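Local structure of serine repeat antigen 5 (Plasmodium falciparum, 6X44) at residues A[68-73]-A[106-111]; A[354-359]-A[401-406]; A[46-51]-A[74-79]. The protein is of uncertain function but belongs to the papain-family cysteine proteases of the malaria parasite and is made as a pseudo-zymogen. All coordinates share one frame; numbering follows the deposited sequence.

Interaction 1: residues A[68-73]-A[106-111]; sequences DNYGMG and VCLKNV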
loop_
_atom_site.group_PDB
_atom_site.type_symbol
_atom_site.label_atom_id
_atom_site.label_comp_id
_atom_site.label_asym_id
_atom_site.label_seq_id
_atom_site.Cartn_x
_atom_site.Cartn_y
_atom_site.Cartn_z
ATOM N N ASP A 68 -9.042 -16.156 7.590
ATOM C CA ASP A 68 -9.710 -16.224 8.882
ATOM C C ASP A 68 -11.158 -15.797 8.745
ATOM O O ASP A 68 -12.044 -16.327 9.409
ATOM C CB ASP A 68 -9.013 -15.299 9.897
ATOM C CG ASP A 68 -7.567 -15.695 10.199
ATOM O OD1 ASP A 68 -7.159 -16.834 9.852
ATOM O OD2 ASP A 68 -6.860 -14.851 10.824
ATOM N N ASN A 69 -11.414 -14.822 7.888
ATOM C CA ASN A 69 -12.619 -14.028 8.024
ATOM C C ASN A 69 -13.666 -14.264 6.941
ATOM O O ASN A 69 -14.832 -13.949 7.173
ATOM C CB ASN A 69 -12.238 -12.535 8.044
ATOM C CG ASN A 69 -11.695 -12.082 9.409
ATOM O OD1 ASN A 69 -12.472 -11.811 10.333
ATOM N ND2 ASN A 69 -10.363 -12.013 9.541
ATOM N N TYR A 70 -13.288 -14.781 5.771
ATOM C CA TYR A 70 -14.214 -14.897 4.655
ATOM C C TYR A 70 -14.256 -16.332 4.134
ATOM O O TYR A 70 -13.336 -17.129 4.336
ATOM C CB TYR A 70 -13.835 -13.930 3.524
ATOM C CG TYR A 70 -13.772 -12.494 3.982
ATOM C CD1 TYR A 70 -14.932 -11.762 4.151
ATOM C CD2 TYR A 70 -12.560 -11.887 4.274
ATOM C CE1 TYR A 70 -14.896 -10.471 4.586
ATOM C CE2 TYR A 70 -12.511 -10.605 4.711
ATOM C CZ TYR A 70 -13.690 -9.892 4.858
ATOM O OH TYR A 70 -13.666 -8.606 5.289
ATOM N N GLY A 71 -15.354 -16.645 3.455
ATOM C CA GLY A 71 -15.555 -17.971 2.925
ATOM C C GLY A 71 -14.503 -18.352 1.913
ATOM O O GLY A 71 -14.154 -17.557 1.030
ATOM N N MET A 72 -13.964 -19.554 2.097
ATOM C CA MET A 72 -13.060 -20.171 1.150
ATOM C C MET A 72 -13.849 -20.693 -0.029
ATOM O O MET A 72 -14.928 -21.268 0.131
ATOM C CB MET A 72 -12.302 -21.331 1.800
ATOM C CG MET A 72 -10.988 -21.683 1.057
ATOM S SD MET A 72 -9.658 -22.250 2.140
ATOM C CE MET A 72 -9.743 -21.076 3.513
ATOM N N GLY A 73 -13.308 -20.488 -1.211
ATOM C CA GLY A 73 -13.882 -21.102 -2.382
ATOM C C GLY A 73 -13.741 -22.617 -2.357
ATOM O O GLY A 73 -12.950 -23.205 -1.613
ATOM N N VAL A 106 -6.681 -15.397 -3.336
ATOM C CA VAL A 106 -7.021 -16.325 -4.421
ATOM C C VAL A 106 -7.820 -17.519 -3.917
ATOM O O VAL A 106 -8.427 -18.228 -4.716
ATOM C CB VAL A 106 -5.784 -16.869 -5.168
ATOM C CG1 VAL A 106 -4.943 -15.766 -5.745
ATOM C CG2 VAL A 106 -4.946 -17.720 -4.257
ATOM N N CYS A 107 -7.838 -17.776 -2.618
ATOM C CA CYS A 107 -8.646 -18.866 -2.069
ATOM C C CYS A 107 -10.050 -18.426 -1.691
ATOM O O CYS A 107 -10.848 -19.262 -1.251
ATOM C CB CYS A 107 -7.934 -19.473 -0.856
ATOM S SG CYS A 107 -6.331 -20.147 -1.357
ATOM N N LEU A 108 -10.391 -17.144 -1.888
ATOM C CA LEU A 108 -11.693 -16.643 -1.456
ATOM C C LEU A 108 -12.799 -17.097 -2.392
ATOM O O LEU A 108 -12.645 -17.069 -3.609
ATOM C CB LEU A 108 -11.696 -15.119 -1.404
ATOM C CG LEU A 108 -10.884 -14.523 -0.265
ATOM C CD1 LEU A 108 -10.807 -13.049 -0.435
ATOM C CD2 LEU A 108 -11.516 -14.882 1.053
ATOM N N LYS A 109 -13.936 -17.490 -1.828
ATOM C CA LYS A 109 -15.090 -17.694 -2.686
ATOM C C LYS A 109 -15.419 -16.424 -3.459
ATOM O O LYS A 109 -15.700 -16.475 -4.656
ATOM C CB LYS A 109 -16.299 -18.153 -1.881
ATOM C CG LYS A 109 -17.496 -18.505 -2.809
ATOM C CD LYS A 109 -18.645 -19.244 -2.089
ATOM C CE LYS A 109 -18.283 -20.689 -1.784
ATOM N NZ LYS A 109 -18.190 -21.470 -3.081
ATOM N N ASN A 110 -15.387 -15.276 -2.799
ATOM C CA ASN A 110 -15.595 -13.990 -3.465
ATOM C C ASN A 110 -14.395 -13.094 -3.178
ATOM O O ASN A 110 -14.254 -12.583 -2.059
ATOM C CB ASN A 110 -16.881 -13.348 -2.973
ATOM C CG ASN A 110 -17.126 -12.026 -3.601
ATOM O OD1 ASN A 110 -16.375 -11.556 -4.489
ATOM N ND2 ASN A 110 -18.195 -11.406 -3.175
ATOM N N VAL A 111 -13.529 -12.927 -4.181
ATOM C CA VAL A 111 -12.281 -12.206 -4.014
ATOM C C VAL A 111 -12.527 -10.755 -3.658
ATOM O O VAL A 111 -11.636 -10.095 -3.115
ATOM C CB VAL A 111 -11.399 -12.288 -5.284
ATOM C CG1 VAL A 111 -11.077 -13.715 -5.607
ATOM C CG2 VAL A 111 -12.062 -11.618 -6.484
HETATM O O HOH W 1 -15.269 -15.150 -0.014
#
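Gly-71, Met-72 and Gly-73 meet the chain at Cys-107 to Lys-109 through two backbone hydrogen bonds. Gly-73 N donates to Cys-107 O at 2.7 Å, and Lys-109 N returns the grip on Gly-71 O at 2.9 Å, with an N-H...O angle of 169°. The packing is tightest around Cys-107 O. Besides the amide of Gly-73, this oxygen has Met-72 CG resting 3.3 Å away, and Met-72 CA-H makes a bent CH...O contact with it. Buried Gly-73 brings its own amide N to 3.1 Å from Lys-109 N, two donors side by side, each turned to its own carbonyl. A little further on, Leu-108 CD2 touches Tyr-70 CB at 3.5 Å and lies obliquely to the ring, whose far end leads away.

The other side is looser and wetter. A water donates to Gly-71 O and accepts from Asn-110 N at 2.8 Å, linking the two segments beside the direct bond. Lys-109 lays its CB against Gly-71 O and Gly-73 CA; bends at chi3 (-74°) and chi4 then carry NZ away to a salt bridge with Asp-77. Cys-107 is also tied to helix 45-61 by its disulfide to Cys-55. Altogether this is a single, isolated beta bridge between Met-72 and Leu-108, fastening two loops of a helical N-terminal region that is probably the prodomain.

Interaction 2: residues A[354-359]-A[401-406]; sequences YEFSGK and PYWGDE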
loop_
_atom_site.group_PDB
_atom_site.type_symbol
_atom_site.label_atom_id
_atom_site.label_comp_id
_atom_site.label_asym_id
_atom_site.label_seq_id
_atom_site.Cartn_x
_atom_site.Cartn_y
_atom_site.Cartn_z
ATOM N N TYR A 354 -7.332 -8.103 -6.195
ATOM C CA TYR A 354 -6.193 -9.011 -6.114
ATOM C C TYR A 354 -5.471 -9.144 -7.458
ATOM O O TYR A 354 -4.253 -9.383 -7.492
ATOM C CB TYR A 354 -6.675 -10.379 -5.594
ATOM C CG TYR A 354 -7.286 -11.266 -6.652
ATOM C CD1 TYR A 354 -8.452 -10.893 -7.321
ATOM C CD2 TYR A 354 -6.682 -12.453 -7.005
ATOM C CE1 TYR A 354 -8.999 -11.703 -8.334
ATOM C CE2 TYR A 354 -7.218 -13.269 -7.982
ATOM C CZ TYR A 354 -8.366 -12.885 -8.651
ATOM O OH TYR A 354 -8.891 -13.720 -9.605
ATOM N N GLU A 355 -6.194 -8.984 -8.561
ATOM C CA GLU A 355 -5.672 -9.162 -9.912
ATOM C C GLU A 355 -5.183 -7.854 -10.542
ATOM O O GLU A 355 -4.793 -7.856 -11.710
ATOM C CB GLU A 355 -6.764 -9.805 -10.808
ATOM C CG GLU A 355 -7.783 -8.803 -11.432
ATOM C CD GLU A 355 -8.912 -8.394 -10.480
ATOM O OE1 GLU A 355 -8.651 -8.086 -9.285
ATOM O OE2 GLU A 355 -10.083 -8.369 -10.939
ATOM N N PHE A 356 -5.225 -6.744 -9.805
ATOM C CA PHE A 356 -4.897 -5.424 -10.337
ATOM C C PHE A 356 -3.461 -5.403 -10.834
ATOM O O PHE A 356 -2.531 -5.845 -10.145
ATOM C CB PHE A 356 -5.107 -4.388 -9.240
ATOM C CG PHE A 356 -5.036 -2.945 -9.681
ATOM C CD1 PHE A 356 -6.147 -2.302 -10.250
ATOM C CD2 PHE A 356 -3.898 -2.196 -9.426
ATOM C CE1 PHE A 356 -6.078 -0.945 -10.604
ATOM C CE2 PHE A 356 -3.819 -0.863 -9.775
ATOM C CZ PHE A 356 -4.909 -0.223 -10.359
ATOM N N SER A 357 -3.280 -4.883 -12.034
ATOM C CA SER A 357 -1.959 -4.882 -12.640
ATOM C C SER A 357 -1.141 -3.752 -12.051
ATOM O O SER A 357 -1.591 -2.600 -12.018
ATOM C CB SER A 357 -2.035 -4.718 -14.156
ATOM O OG SER A 357 -0.712 -4.549 -14.633
ATOM N N GLY A 358 0.065 -4.076 -11.605
ATOM C CA GLY A 358 0.947 -3.049 -11.096
ATOM C C GLY A 358 1.952 -2.529 -12.120
ATOM O O GLY A 358 2.610 -1.519 -11.882
ATOM N N LYS A 359 2.091 -3.202 -13.257
ATOM C CA LYS A 359 3.080 -2.838 -14.264
ATOM C C LYS A 359 2.518 -1.941 -15.357
ATOM O O LYS A 359 3.246 -1.119 -15.910
ATOM C CB LYS A 359 3.646 -4.093 -14.939
ATOM C CG LYS A 359 4.252 -5.130 -14.030
ATOM C CD LYS A 359 5.775 -5.120 -14.072
ATOM C CE LYS A 359 6.384 -6.266 -13.247
ATOM N NZ LYS A 359 5.968 -7.612 -13.736
ATOM N N PRO A 401 3.284 -7.424 -0.495
ATOM C CA PRO A 401 4.097 -7.513 -1.712
ATOM C C PRO A 401 3.600 -8.469 -2.790
ATOM O O PRO A 401 4.276 -8.596 -3.811
ATOM C CB PRO A 401 5.428 -8.001 -1.157
ATOM C CG PRO A 401 5.006 -8.941 -0.068
ATOM C CD PRO A 401 3.832 -8.247 0.592
ATOM N N TYR A 402 2.465 -9.142 -2.624
ATOM C CA TYR A 402 1.956 -10.034 -3.653
ATOM C C TYR A 402 0.842 -9.373 -4.434
ATOM O O TYR A 402 0.143 -10.029 -5.211
ATOM C CB TYR A 402 1.500 -11.355 -3.048
ATOM C CG TYR A 402 2.482 -11.902 -2.041
ATOM C CD1 TYR A 402 3.740 -12.327 -2.440
ATOM C CD2 TYR A 402 2.154 -11.991 -0.698
ATOM C CE1 TYR A 402 4.650 -12.819 -1.535
ATOM C CE2 TYR A 402 3.047 -12.496 0.225
ATOM C CZ TYR A 402 4.302 -12.903 -0.204
ATOM O OH TYR A 402 5.222 -13.383 0.695
ATOM N N TRP A 403 0.713 -8.071 -4.285
ATOM C CA TRP A 403 -0.299 -7.272 -4.933
ATOM C C TRP A 403 0.393 -6.257 -5.823
ATOM O O TRP A 403 1.448 -5.733 -5.472
ATOM C CB TRP A 403 -1.186 -6.547 -3.894
ATOM C CG TRP A 403 -2.201 -5.723 -4.565
ATOM C CD1 TRP A 403 -3.439 -6.124 -4.984
ATOM C CD2 TRP A 403 -2.063 -4.365 -4.958
ATOM N NE1 TRP A 403 -4.093 -5.090 -5.552
ATOM C CE2 TRP A 403 -3.276 -3.990 -5.568
ATOM C CE3 TRP A 403 -1.054 -3.415 -4.821
ATOM C CZ2 TRP A 403 -3.487 -2.722 -6.088
ATOM C CZ3 TRP A 403 -1.287 -2.125 -5.310
ATOM C CH2 TRP A 403 -2.482 -1.803 -5.948
ATOM N N GLY A 404 -0.206 -5.968 -6.967
ATOM C CA GLY A 404 0.402 -4.998 -7.839
ATOM C C GLY A 404 1.787 -5.436 -8.282
ATOM O O GLY A 404 2.062 -6.616 -8.512
ATOM N N ASP A 405 2.688 -4.472 -8.391
ATOM C CA ASP A 405 4.075 -4.764 -8.766
ATOM C C ASP A 405 4.912 -4.756 -7.492
ATOM O O ASP A 405 5.486 -3.749 -7.111
ATOM C CB ASP A 405 4.562 -3.753 -9.784
ATOM C CG ASP A 405 6.006 -3.997 -10.229
ATOM O OD1 ASP A 405 6.611 -5.018 -9.839
ATOM O OD2 ASP A 405 6.529 -3.158 -10.994
ATOM N N GLU A 406 4.972 -5.894 -6.824
ATOM C CA GLU A 406 5.669 -5.994 -5.543
ATOM C C GLU A 406 5.148 -4.946 -4.542
ATOM O O GLU A 406 5.895 -4.418 -3.728
ATOM C CB GLU A 406 7.183 -5.878 -5.765
ATOM C CG GLU A 406 7.777 -7.113 -6.501
ATOM C CD GLU A 406 9.294 -7.024 -6.719
ATOM O OE1 GLU A 406 10.039 -6.750 -5.751
ATOM O OE2 GLU A 406 9.739 -7.222 -7.863
HETATM O O HOH W 2 -2.375 -7.615 -8.284
HETATM O O HOH W 3 -2.486 -10.021 -5.484
HETATM O O HOH W 4 1.374 -6.642 -11.496
HETATM O O HOH W 5 5.200 -0.771 -11.528
#
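Gly-358 and Gly-404 bring the two loops to within 3.8 Å, CA to CA. Neither loop is regular, and no direct hydrogen bond joins them. Gly-358 CA lies against the Gly-404/Asp-405 peptide, 3.5 Å from Asp-405 N, with Gly-404 turning at positive phi (61°). Waters do the joining. One donates to Tyr-354 O and to Phe-356 O (2.6 Å) and accepts from Gly-404 N; a second links Tyr-354 O to Tyr-402 O, and another bridges Gly-358 O and Asp-405 OD2.

Phe-356 and Trp-403 meet in the aromatic part of the contact. Their planes are nearly parallel, at 3°, but the rings are offset with little overlap, 5.5 Å separating the phenyl centroid from that of the six-membered indole ring; the touch is Phe-356 CD2 on Trp-403 CZ2 at 3.4 Å. On the more exposed side, Lys-359 passes across Asp-405: CE lies 3.6 Å from Asp-405 OD1, and NZ stays 4.7 Å from that same OD1, too long for a salt bridge.

Both loops belong to the papain-family protease region and lead into strands 361-362 and 408-412, which pair in parallel. Trp-403 NE1 is held by Gly-353 O, and its ring meets Trp-399 and Trp-114. Phe-356 packs edge-to-face with Phe-409 of strand 408-412, Tyr-354 reaches Asn-81 O on helix 75-87, and Lys-100 of helix 94-100 bonds to Gly-404 O.

Interaction 3: residues A[46-51]-A[74-79]; sequences SLKLEL and NEMDIF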
loop_
_atom_site.group_PDB
_atom_site.type_symbol
_atom_site.label_atom_id
_atom_site.label_comp_id
_atom_site.label_asym_id
_atom_site.label_seq_id
_atom_site.Cartn_x
_atom_site.Cartn_y
_atom_site.Cartn_z
ATOM N N SER A 46 -7.035 -34.350 -10.035
ATOM C CA SER A 46 -5.716 -34.111 -9.459
ATOM C C SER A 46 -5.427 -32.618 -9.325
ATOM O O SER A 46 -4.737 -32.200 -8.393
ATOM C CB SER A 46 -4.630 -34.773 -10.316
ATOM O OG SER A 46 -4.370 -34.029 -11.510
ATOM N N LEU A 47 -5.901 -31.808 -10.269
ATOM C CA LEU A 47 -5.892 -30.365 -10.072
ATOM C C LEU A 47 -6.785 -29.985 -8.890
ATOM O O LEU A 47 -6.335 -29.316 -7.955
ATOM C CB LEU A 47 -6.332 -29.672 -11.364
ATOM C CG LEU A 47 -6.225 -28.141 -11.484
ATOM C CD1 LEU A 47 -4.905 -27.623 -10.973
ATOM C CD2 LEU A 47 -6.422 -27.707 -12.931
ATOM N N LYS A 48 -8.040 -30.456 -8.891
ATOM C CA LYS A 48 -8.981 -30.122 -7.828
ATOM C C LYS A 48 -8.394 -30.401 -6.449
ATOM O O LYS A 48 -8.631 -29.644 -5.501
ATOM C CB LYS A 48 -10.291 -30.892 -8.013
ATOM C CG LYS A 48 -10.973 -30.625 -9.349
ATOM C CD LYS A 48 -12.454 -30.963 -9.268
ATOM C CE LYS A 48 -13.110 -30.913 -10.635
ATOM N NZ LYS A 48 -14.593 -30.988 -10.507
ATOM N N LEU A 49 -7.616 -31.472 -6.312
ATOM C CA LEU A 49 -7.027 -31.739 -5.006
ATOM C C LEU A 49 -5.854 -30.808 -4.723
ATOM O O LEU A 49 -5.671 -30.359 -3.588
ATOM C CB LEU A 49 -6.570 -33.198 -4.898
ATOM C CG LEU A 49 -6.221 -33.707 -3.481
ATOM C CD1 LEU A 49 -4.838 -33.258 -2.964
ATOM C CD2 LEU A 49 -7.298 -33.312 -2.453
ATOM N N GLU A 50 -5.034 -30.528 -5.732
ATOM C CA GLU A 50 -3.883 -29.661 -5.515
ATOM C C GLU A 50 -4.322 -28.225 -5.233
ATOM O O GLU A 50 -3.695 -27.530 -4.426
ATOM C CB GLU A 50 -2.958 -29.734 -6.730
ATOM C CG GLU A 50 -1.625 -29.019 -6.586
ATOM C CD GLU A 50 -0.876 -29.348 -5.300
ATOM O OE1 GLU A 50 -1.348 -28.965 -4.193
ATOM O OE2 GLU A 50 0.196 -29.987 -5.410
ATOM N N LEU A 51 -5.400 -27.774 -5.888
ATOM C CA LEU A 51 -5.998 -26.478 -5.582
ATOM C C LEU A 51 -6.448 -26.425 -4.137
ATOM O O LEU A 51 -6.092 -25.498 -3.390
ATOM C CB LEU A 51 -7.187 -26.208 -6.511
ATOM C CG LEU A 51 -6.778 -25.924 -7.957
ATOM C CD1 LEU A 51 -8.000 -25.827 -8.877
ATOM C CD2 LEU A 51 -5.954 -24.677 -8.026
ATOM N N ASN A 74 -14.565 -23.264 -3.173
ATOM C CA ASN A 74 -14.312 -24.641 -3.562
ATOM C C ASN A 74 -13.325 -24.650 -4.736
ATOM O O ASN A 74 -12.832 -23.606 -5.192
ATOM C CB ASN A 74 -15.615 -25.346 -3.924
ATOM C CG ASN A 74 -16.346 -24.657 -5.045
ATOM O OD1 ASN A 74 -15.749 -24.161 -6.014
ATOM N ND2 ASN A 74 -17.652 -24.617 -4.924
ATOM N N GLU A 75 -13.084 -25.849 -5.275
ATOM C CA GLU A 75 -12.022 -26.045 -6.252
ATOM C C GLU A 75 -12.255 -25.221 -7.507
ATOM O O GLU A 75 -11.292 -24.725 -8.110
ATOM C CB GLU A 75 -11.904 -27.541 -6.591
ATOM C CG GLU A 75 -11.957 -28.475 -5.353
ATOM C CD GLU A 75 -13.380 -28.917 -5.005
ATOM O OE1 GLU A 75 -14.087 -29.418 -5.913
ATOM O OE2 GLU A 75 -13.795 -28.743 -3.833
ATOM N N MET A 76 -13.520 -25.036 -7.904
ATOM C CA MET A 76 -13.807 -24.289 -9.127
ATOM C C MET A 76 -13.695 -22.780 -8.911
ATOM O O MET A 76 -13.293 -22.053 -9.824
ATOM C CB MET A 76 -15.208 -24.625 -9.668
ATOM C CG MET A 76 -15.788 -26.004 -9.289
ATOM S SD MET A 76 -14.817 -27.455 -9.762
ATOM C CE MET A 76 -14.290 -27.022 -11.416
ATOM N N ASP A 77 -14.075 -22.286 -7.733
ATOM C CA ASP A 77 -13.803 -20.892 -7.379
ATOM C C ASP A 77 -12.304 -20.604 -7.424
ATOM O O ASP A 77 -11.863 -19.631 -8.041
ATOM C CB ASP A 77 -14.339 -20.585 -5.981
ATOM C CG ASP A 77 -15.830 -20.875 -5.817
ATOM O OD1 ASP A 77 -16.626 -20.590 -6.731
ATOM O OD2 ASP A 77 -16.201 -21.388 -4.745
ATOM N N ILE A 78 -11.503 -21.444 -6.756
ATOM C CA ILE A 78 -10.060 -21.251 -6.760
ATOM C C ILE A 78 -9.535 -21.274 -8.185
ATOM O O ILE A 78 -8.749 -20.401 -8.588
ATOM C CB ILE A 78 -9.380 -22.318 -5.891
ATOM C CG1 ILE A 78 -9.962 -22.303 -4.482
ATOM C CG2 ILE A 78 -7.898 -22.071 -5.847
ATOM C CD1 ILE A 78 -9.774 -23.579 -3.722
ATOM N N PHE A 79 -10.001 -22.240 -8.986
ATOM C CA PHE A 79 -9.564 -22.314 -10.374
ATOM C C PHE A 79 -9.881 -21.027 -11.123
ATOM O O PHE A 79 -9.022 -20.466 -11.802
ATOM C CB PHE A 79 -10.192 -23.505 -11.106
ATOM C CG PHE A 79 -9.826 -23.535 -12.564
ATOM C CD1 PHE A 79 -8.594 -24.005 -12.958
ATOM C CD2 PHE A 79 -10.675 -23.019 -13.526
ATOM C CE1 PHE A 79 -8.225 -23.991 -14.273
ATOM C CE2 PHE A 79 -10.308 -22.998 -14.846
ATOM C CZ PHE A 79 -9.086 -23.490 -15.229
#
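Leu-51 reaches from helix 45-61 onto the first turn of helix 75-87 and splits its two methyls there. With CG beside the backbone N (chi1 -71°), CD1 lands 3.6 Å from Glu-75 O and also touches Phe-79 CB, while CD2 meets Ile-78 CG2 at 3.9 Å. Leu-51 and Ile-78 point past one another; against Phe-79 the leucine comes in at a slant. One turn earlier, Leu-47 CD2 adds a looser touch on Phe-79 CD1.

The short helical segments cross at 82° with their axes 9.3 Å apart, and the contact falls on the first turns of helix 75-87. The start of that helix is closed by a capping box. Asn-74 OD1 accepts from Asp-77 N at 3.0 Å, in a straight bond (170°), and Asp-77 OD2 accepts in return from Asn-74 N. Asn-74 OD1 and Asp-77 OD2, both acceptors, lie 3.1 Å apart, a closeness that the positive charge of Lys-109 may offset.

Lys-48 and Glu-75 flank the apolar patch, their side chains set roughly perpendicular. Glu-75 CG presses on Lys-48 O at 3.5 Å, its chain bent at chi2. Their charged ends stay apart, with Lys-48 NZ 4.9 Å from Glu-75 OE1. The lysine instead runs on, extended beyond CG, over Met-76, whose doubly bent chain swings SD back to 3.6 Å from Lys-48 NZ. Beyond Leu-51 and Phe-79, helix 4-25 packs through Ile-21 and Met-25.

How the interactions relate
Interactions 1 and 3 belong to the same N-terminal helical region and interlock along the chain: the salt bridge from Lys-109 to Asp-77 ties one to the other, and Gly-73 runs straight into Asn-74. Interaction 2 lies in the papain-like part, closer to the centre of the chain and more deeply buried. It meets interaction 1 where the Tyr-354 ring packs on Val-106 and Val-111, but it does not touch interaction 3. The chemistry differs accordingly: direct backbone bonds in 1, bridging waters and aromatic rings in 2, and apolar helix-helix packing in 3, with longer polar chains at its margin.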